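Long-range contacts in ankyrin repeat domain-containing protein EMB506, chloroplastic (Arabidopsis thaliana, PDB 6JD6), which takes part in the first differentiation of proplastids during embryo development and is needed for correct margins of cotyledons, true leaves and cauline leaves: residues 136-140 against 164-170; 210-216 against 239-245. All coordinates share one frame; numbering follows the deposited sequence.

Contact 1. Residues 136-140 against 164-170; sequences LDIDD and LLRKGAN. With SO4 (sulfate ion), chain I.
I138 supplies the apolar half of this contact. Its CG1 branch, anti to the backbone N (chi1 -171°), carries CD1 out to the end of helix 158-166, where it lies 3.8 Å from A169 CB and 3.9 Å from L164 CD2. The I138 and L164 side chains run antiparallel alongside each other, and CB of K167 touches the same I138 methyl, although the lysine chain itself runs on elsewhere. The polar half belongs to D139. The backbone N of N170 donates to D139 OD1 at 3.0 Å in a nearly straight bond (166°), arriving on the syn side and close to the carboxylate plane. OD2 of D139 rests 3.4 Å from N170 CB. Water 1 links D139 OD1 to N170 O, and water 3 makes a longer link from D139 OD2 to N170 ND2, while N170 OD1 accepts from the backbone N of H172.

Each segment is also shaped from within. D137 OD1 accepts from D139 N at 2.9 Å, an Asx turn inside the type I turn D137-D140, and G168, with positive phi, closes helix 158-166 in a Schellman motif. R166 holds a sulfate, probably from the crystallisation liquor, through NE and NH2; H163 ND1 binds it too.

The contact joins successive ankyrin repeats, ANK 1 and ANK 2: the loop after helix 125-133 meets the C-terminal end of helix 158-166, with I132 of helix 125-133 touching I138 and M128 touching L164.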
loop_
_atom_site.group_PDB
_atom_site.type_symbol
_atom_site.label_atom_id
_atom_site.label_comp_id
_atom_site.label_asym_id
_atom_site.label_seq_id
_atom_site.Cartn_x
_atom_site.Cartn_y
_atom_site.Cartn_z
ATOM N N LEU A 136 -1.454 -20.590 -8.544
ATOM C CA LEU A 136 -2.136 -19.312 -8.354
ATOM C C LEU A 136 -1.719 -18.319 -9.439
ATOM O O LEU A 136 -0.530 -18.079 -9.648
ATOM C CB LEU A 136 -1.849 -18.729 -6.967
ATOM C CG LEU A 136 -2.491 -17.364 -6.700
ATOM C CD1 LEU A 136 -4.014 -17.462 -6.742
ATOM C CD2 LEU A 136 -2.018 -16.774 -5.373
ATOM N N ASP A 137 -2.701 -17.757 -10.132
ATOM C CA ASP A 137 -2.437 -16.795 -11.196
ATOM C C ASP A 137 -1.717 -15.576 -10.626
ATOM O O ASP A 137 -2.149 -14.999 -9.631
ATOM C CB ASP A 137 -3.752 -16.392 -11.871
ATOM C CG ASP A 137 -3.563 -15.369 -12.983
ATOM O OD1 ASP A 137 -2.411 -15.094 -13.374
ATOM O OD2 ASP A 137 -4.582 -14.846 -13.479
ATOM N N ILE A 138 -0.609 -15.196 -11.252
ATOM C CA ILE A 138 0.154 -14.034 -10.803
ATOM C C ILE A 138 -0.704 -12.763 -10.870
ATOM O O ILE A 138 -0.526 -11.840 -10.078
ATOM C CB ILE A 138 1.467 -13.870 -11.613
ATOM C CG1 ILE A 138 2.364 -12.795 -10.999
ATOM C CG2 ILE A 138 1.175 -13.583 -13.088
ATOM C CD1 ILE A 138 3.767 -12.766 -11.589
ATOM N N ASP A 139 -1.658 -12.743 -11.798
ATOM C CA ASP A 139 -2.568 -11.611 -11.946
ATOM C C ASP A 139 -3.916 -11.850 -11.269
ATOM O O ASP A 139 -4.923 -11.257 -11.655
ATOM C CB ASP A 139 -2.791 -11.291 -13.425
ATOM C CG ASP A 139 -1.526 -10.839 -14.120
ATOM O OD1 ASP A 139 -0.746 -10.080 -13.504
ATOM O OD2 ASP A 139 -1.313 -11.243 -15.283
ATOM N N ASP A 140 -3.932 -12.728 -10.270
ATOM C CA ASP A 140 -5.120 -12.929 -9.447
ATOM C C ASP A 140 -5.577 -11.600 -8.840
ATOM O O ASP A 140 -4.768 -10.861 -8.280
ATOM C CB ASP A 140 -4.824 -13.941 -8.339
ATOM C CG ASP A 140 -6.009 -14.172 -7.429
ATOM O OD1 ASP A 140 -5.973 -13.691 -6.275
ATOM O OD2 ASP A 140 -6.979 -14.825 -7.873
ATOM N N LEU A 164 8.081 -9.227 -9.889
ATOM C CA LEU A 164 6.782 -9.550 -10.476
ATOM C C LEU A 164 6.749 -9.280 -11.977
ATOM O O LEU A 164 6.242 -10.093 -12.748
ATOM C CB LEU A 164 5.670 -8.757 -9.785
ATOM C CG LEU A 164 5.277 -9.208 -8.377
ATOM C CD1 LEU A 164 4.317 -8.211 -7.742
ATOM C CD2 LEU A 164 4.657 -10.592 -8.428
ATOM N N LEU A 165 7.291 -8.136 -12.385
ATOM C CA LEU A 165 7.338 -7.772 -13.800
ATOM C C LEU A 165 8.189 -8.748 -14.598
ATOM O O LEU A 165 7.829 -9.125 -15.713
ATOM C CB LEU A 165 7.857 -6.343 -13.978
ATOM C CG LEU A 165 6.900 -5.243 -13.509
ATOM C CD1 LEU A 165 7.564 -3.876 -13.549
ATOM C CD2 LEU A 165 5.640 -5.246 -14.355
ATOM N N ARG A 166 9.318 -9.161 -14.029
ATOM C CA ARG A 166 10.181 -10.128 -14.701
ATOM C C ARG A 166 9.482 -11.477 -14.819
ATOM O O ARG A 166 9.709 -12.216 -15.773
ATOM C CB ARG A 166 11.523 -10.277 -13.980
ATOM C CG ARG A 166 12.482 -9.118 -14.212
ATOM C CD ARG A 166 13.880 -9.431 -13.688
ATOM N NE ARG A 166 13.878 -9.716 -12.255
ATOM C CZ ARG A 166 13.953 -8.787 -11.308
ATOM N NH1 ARG A 166 14.035 -7.506 -11.638
ATOM N NH2 ARG A 166 13.944 -9.135 -10.029
ATOM N N LYS A 167 8.620 -11.784 -13.853
ATOM C CA LYS A 167 7.857 -13.031 -13.880
ATOM C C LYS A 167 6.611 -12.979 -14.773
ATOM O O LYS A 167 5.901 -13.976 -14.911
ATOM C CB LYS A 167 7.481 -13.476 -12.465
ATOM C CG LYS A 167 8.436 -14.506 -11.900
ATOM C CD LYS A 167 7.799 -15.316 -10.786
ATOM C CE LYS A 167 8.545 -16.628 -10.599
ATOM N NZ LYS A 167 10.019 -16.408 -10.543
ATOM N N GLY A 168 6.347 -11.823 -15.373
ATOM C CA GLY A 168 5.267 -11.707 -16.336
ATOM C C GLY A 168 3.965 -11.139 -15.798
ATOM O O GLY A 168 2.923 -11.267 -16.439
ATOM N N ALA A 169 4.013 -10.514 -14.624
ATOM C CA ALA A 169 2.842 -9.819 -14.102
ATOM C C ALA A 169 2.406 -8.760 -15.109
ATOM O O ALA A 169 3.239 -8.050 -15.673
ATOM C CB ALA A 169 3.145 -9.185 -12.755
ATOM N N ASN A 170 1.103 -8.678 -15.351
ATOM C CA ASN A 170 0.560 -7.752 -16.336
ATOM C C ASN A 170 0.594 -6.325 -15.788
ATOM O O ASN A 170 -0.071 -6.023 -14.798
ATOM C CB ASN A 170 -0.868 -8.167 -16.705
ATOM C CG ASN A 170 -1.422 -7.403 -17.894
ATOM O OD1 ASN A 170 -1.080 -6.244 -18.130
ATOM N ND2 ASN A 170 -2.293 -8.057 -18.652
HETATM S S SO4 I . 14.479 -12.899 -9.877
HETATM O O1 SO4 I . 15.854 -12.798 -10.360
HETATM O O2 SO4 I . 13.557 -12.542 -10.953
HETATM O O3 SO4 I . 14.220 -14.269 -9.445
HETATM O O4 SO4 I . 14.289 -11.988 -8.752
HETATM O O HOH W 1 -0.674 -7.419 -12.554
HETATM O O HOH W 2 0.397 -12.099 -16.732
HETATM O O HOH W 3 -3.447 -10.783 -17.309
#

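Contact 2. Residues 210-216 against 239-245; sequences EGWTPLH and RRTKDGK. With SO4 (sulfate ion), chain D.
T241 sets its methyl in the corner formed by the faces of the W212 and H216 rings. From its CB, which lies 3.6 Å from E210 O, two branches part. OG1, between the backbone N and the carbonyl carbon (chi1 65°), turns back into its own loop, donating to D243 OD1 at 2.6 Å and accepting from K245 N. CG2 makes two CH-pi contacts, 3.6 Å from the centroid of the W212 five-membered ring and 3.7 Å from that of the H216 ring.

H216 is fixed at both nitrogens. ND1 accepts from T213 N in the ring plane, and NE2 donates to K245 O at 3.0 Å through a bent bond (139°). That carbonyl also takes T241 N, from the opposite face of its plane. A leucine in place of H216 would probably leave T213 N without its side-chain acceptor, K245 O with T241 N alone of its two donors, and T241 CG2 without its second ring.

K242 N donates to E210 O at 3.0 Å, from above the carbonyl plane. At G211 a CB would clash with K242 N. R239 CG packs on T213 CG2, and R239 NH2 and K242 NZ both bond a sulfate, probably from the crystallisation liquor. A chain of another protein lays an aromatic side chain against W212 and bonds K245 NZ and the E210 carboxylate through its backbone.

H216 N returns a weak bond (3.5 Å) to T213 OG1, completing the capping box of the ankyrin TPLH motif. The loop between helices 224-232 and 247-252 packs against this start of helix 214-220; L250 touches W212 and H216.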
loop_
_atom_site.group_PDB
_atom_site.type_symbol
_atom_site.label_atom_id
_atom_site.label_comp_id
_atom_site.label_asym_id
_atom_site.label_seq_id
_atom_site.Cartn_x
_atom_site.Cartn_y
_atom_site.Cartn_z
ATOM N N GLU A 210 -12.362 8.757 -13.298
ATOM C CA GLU A 210 -12.663 10.183 -13.298
ATOM C C GLU A 210 -11.852 10.952 -14.344
ATOM O O GLU A 210 -11.785 12.178 -14.302
ATOM C CB GLU A 210 -12.440 10.777 -11.903
ATOM C CG GLU A 210 -13.426 10.279 -10.848
ATOM C CD GLU A 210 -13.096 10.772 -9.442
ATOM O OE1 GLU A 210 -12.200 10.184 -8.798
ATOM O OE2 GLU A 210 -13.733 11.746 -8.981
ATOM N N GLY A 211 -11.228 10.229 -15.270
ATOM C CA GLY A 211 -10.449 10.851 -16.329
ATOM C C GLY A 211 -9.071 11.335 -15.908
ATOM O O GLY A 211 -8.419 12.075 -16.639
ATOM N N TRP A 212 -8.621 10.926 -14.726
ATOM C CA TRP A 212 -7.295 11.315 -14.250
ATOM C C TRP A 212 -6.208 10.447 -14.875
ATOM O O TRP A 212 -6.314 9.218 -14.880
ATOM C CB TRP A 212 -7.221 11.229 -12.722
ATOM C CG TRP A 212 -7.807 12.419 -12.024
ATOM C CD1 TRP A 212 -9.078 12.909 -12.159
ATOM C CD2 TRP A 212 -7.147 13.266 -11.075
ATOM N NE1 TRP A 212 -9.245 14.014 -11.356
ATOM C CE2 TRP A 212 -8.075 14.253 -10.679
ATOM C CE3 TRP A 212 -5.860 13.286 -10.521
ATOM C CZ2 TRP A 212 -7.759 15.252 -9.757
ATOM C CZ3 TRP A 212 -5.545 14.276 -9.605
ATOM C CH2 TRP A 212 -6.493 15.244 -9.230
ATOM N N THR A 213 -5.170 11.094 -15.403
ATOM C CA THR A 213 -4.025 10.395 -15.983
ATOM C C THR A 213 -2.836 10.451 -15.017
ATOM O O THR A 213 -2.874 11.189 -14.032
ATOM C CB THR A 213 -3.617 11.029 -17.331
ATOM O OG1 THR A 213 -3.104 12.346 -17.102
ATOM C CG2 THR A 213 -4.804 11.096 -18.286
ATOM N N PRO A 214 -1.773 9.669 -15.286
ATOM C CA PRO A 214 -0.573 9.789 -14.447
ATOM C C PRO A 214 0.001 11.211 -14.394
ATOM O O PRO A 214 0.528 11.606 -13.350
ATOM C CB PRO A 214 0.418 8.837 -15.126
ATOM C CG PRO A 214 -0.449 7.795 -15.733
ATOM C CD PRO A 214 -1.681 8.520 -16.210
ATOM N N LEU A 215 -0.097 11.960 -15.489
ATOM C CA LEU A 215 0.373 13.344 -15.506
ATOM C C LEU A 215 -0.370 14.205 -14.484
ATOM O O LEU A 215 0.242 15.027 -13.803
ATOM C CB LEU A 215 0.242 13.960 -16.905
ATOM C CG LEU A 215 0.849 15.361 -17.056
ATOM C CD1 LEU A 215 2.339 15.325 -16.728
ATOM C CD2 LEU A 215 0.624 15.930 -18.461
ATOM N N HIS A 216 -1.686 14.014 -14.385
ATOM C CA HIS A 216 -2.504 14.701 -13.382
ATOM C C HIS A 216 -2.002 14.416 -11.962
ATOM O O HIS A 216 -1.823 15.331 -11.156
ATOM C CB HIS A 216 -3.984 14.291 -13.497
ATOM C CG HIS A 216 -4.684 14.854 -14.698
ATOM N ND1 HIS A 216 -5.064 14.075 -15.772
ATOM C CD2 HIS A 216 -5.080 16.114 -14.991
ATOM C CE1 HIS A 216 -5.659 14.835 -16.675
ATOM N NE2 HIS A 216 -5.682 16.077 -16.229
ATOM N N ARG A 239 -4.979 16.333 -22.172
ATOM C CA ARG A 239 -6.006 15.417 -21.688
ATOM C C ARG A 239 -6.660 15.984 -20.427
ATOM O O ARG A 239 -5.980 16.296 -19.449
ATOM C CB ARG A 239 -5.415 14.032 -21.403
ATOM C CG ARG A 239 -6.408 13.052 -20.796
ATOM C CD ARG A 239 -7.545 12.728 -21.754
ATOM N NE ARG A 239 -8.740 12.252 -21.055
ATOM C CZ ARG A 239 -9.162 10.989 -21.043
ATOM N NH1 ARG A 239 -8.493 10.052 -21.703
ATOM N NH2 ARG A 239 -10.265 10.665 -20.378
ATOM N N ARG A 240 -7.980 16.117 -20.458
ATOM C CA ARG A 240 -8.717 16.671 -19.327
ATOM C C ARG A 240 -9.433 15.595 -18.513
ATOM O O ARG A 240 -9.863 14.573 -19.049
ATOM C CB ARG A 240 -9.727 17.716 -19.818
ATOM C CG ARG A 240 -9.077 18.999 -20.312
ATOM C CD ARG A 240 -10.013 19.841 -21.168
ATOM N NE ARG A 240 -10.291 19.209 -22.457
ATOM C CZ ARG A 240 -10.905 19.813 -23.469
ATOM N NH1 ARG A 240 -11.301 21.075 -23.351
ATOM N NH2 ARG A 240 -11.124 19.157 -24.603
ATOM N N THR A 241 -9.569 15.834 -17.214
ATOM C CA THR A 241 -10.371 14.966 -16.366
ATOM C C THR A 241 -11.831 15.088 -16.784
ATOM O O THR A 241 -12.171 15.911 -17.639
ATOM C CB THR A 241 -10.231 15.350 -14.885
ATOM O OG1 THR A 241 -10.776 16.658 -14.676
ATOM C CG2 THR A 241 -8.772 15.357 -14.481
ATOM N N LYS A 242 -12.698 14.274 -16.186
ATOM C CA LYS A 242 -14.111 14.281 -16.556
ATOM C C LYS A 242 -14.773 15.630 -16.271
ATOM O O LYS A 242 -15.718 16.018 -16.954
ATOM C CB LYS A 242 -14.867 13.143 -15.864
ATOM C CG LYS A 242 -14.507 11.763 -16.390
ATOM C CD LYS A 242 -14.983 11.579 -17.822
ATOM C CE LYS A 242 -14.500 10.257 -18.404
ATOM N NZ LYS A 242 -15.063 10.022 -19.768
ATOM N N ASP A 243 -14.269 16.348 -15.272
ATOM C CA ASP A 243 -14.768 17.691 -14.997
ATOM C C ASP A 243 -13.866 18.794 -15.565
ATOM O O ASP A 243 -13.854 19.916 -15.064
ATOM C CB ASP A 243 -15.036 17.895 -13.502
ATOM C CG ASP A 243 -13.844 17.558 -12.645
ATOM O OD1 ASP A 243 -12.806 17.151 -13.205
ATOM O OD2 ASP A 243 -13.952 17.683 -11.406
ATOM N N GLY A 244 -13.117 18.456 -16.612
ATOM C CA GLY A 244 -12.472 19.449 -17.462
ATOM C C GLY A 244 -11.137 20.015 -17.013
ATOM O O GLY A 244 -10.699 21.033 -17.537
ATOM N N LYS A 245 -10.477 19.361 -16.062
ATOM C CA LYS A 245 -9.205 19.871 -15.548
ATOM C C LYS A 245 -7.998 19.398 -16.357
ATOM O O LYS A 245 -7.831 18.201 -16.595
ATOM C CB LYS A 245 -8.999 19.448 -14.094
ATOM C CG LYS A 245 -10.142 19.766 -13.150
ATOM C CD LYS A 245 -9.903 19.040 -11.826
ATOM C CE LYS A 245 -11.046 19.224 -10.837
ATOM N NZ LYS A 245 -10.779 18.448 -9.592
HETATM S S SO4 D . -12.375 7.435 -21.273
HETATM O O1 SO4 D . -13.280 8.490 -21.721
HETATM O O2 SO4 D . -11.409 7.127 -22.322
HETATM O O3 SO4 D . -13.150 6.237 -20.964
HETATM O O4 SO4 D . -11.649 7.880 -20.087
HETATM O O HOH W 4 -13.097 14.258 -12.988
HETATM O O HOH W 5 -11.496 15.781 -10.927
#

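Both contacts are partly buried and rest on loops, but contact 1 joins ANK 1 to ANK 2, whereas contact 2 brings the start of ANK 4 against its own end and the first residues of ANK 5. Contact 1 sets a loop against the C-terminal end of helix 158-166; contact 2 sets one against the N-terminal start of helix 214-220. The first is the smaller, 238 against 400 Å², lies nearer the centre of the chain, and pairs an aliphatic patch with a watered carboxylate. The second relies on a methyl against two aromatic faces and on bonds to the carbonyls of E210 and K245, and is also reached by a chain of another protein, which does not touch contact 1. Their centres lie about 28 Å apart.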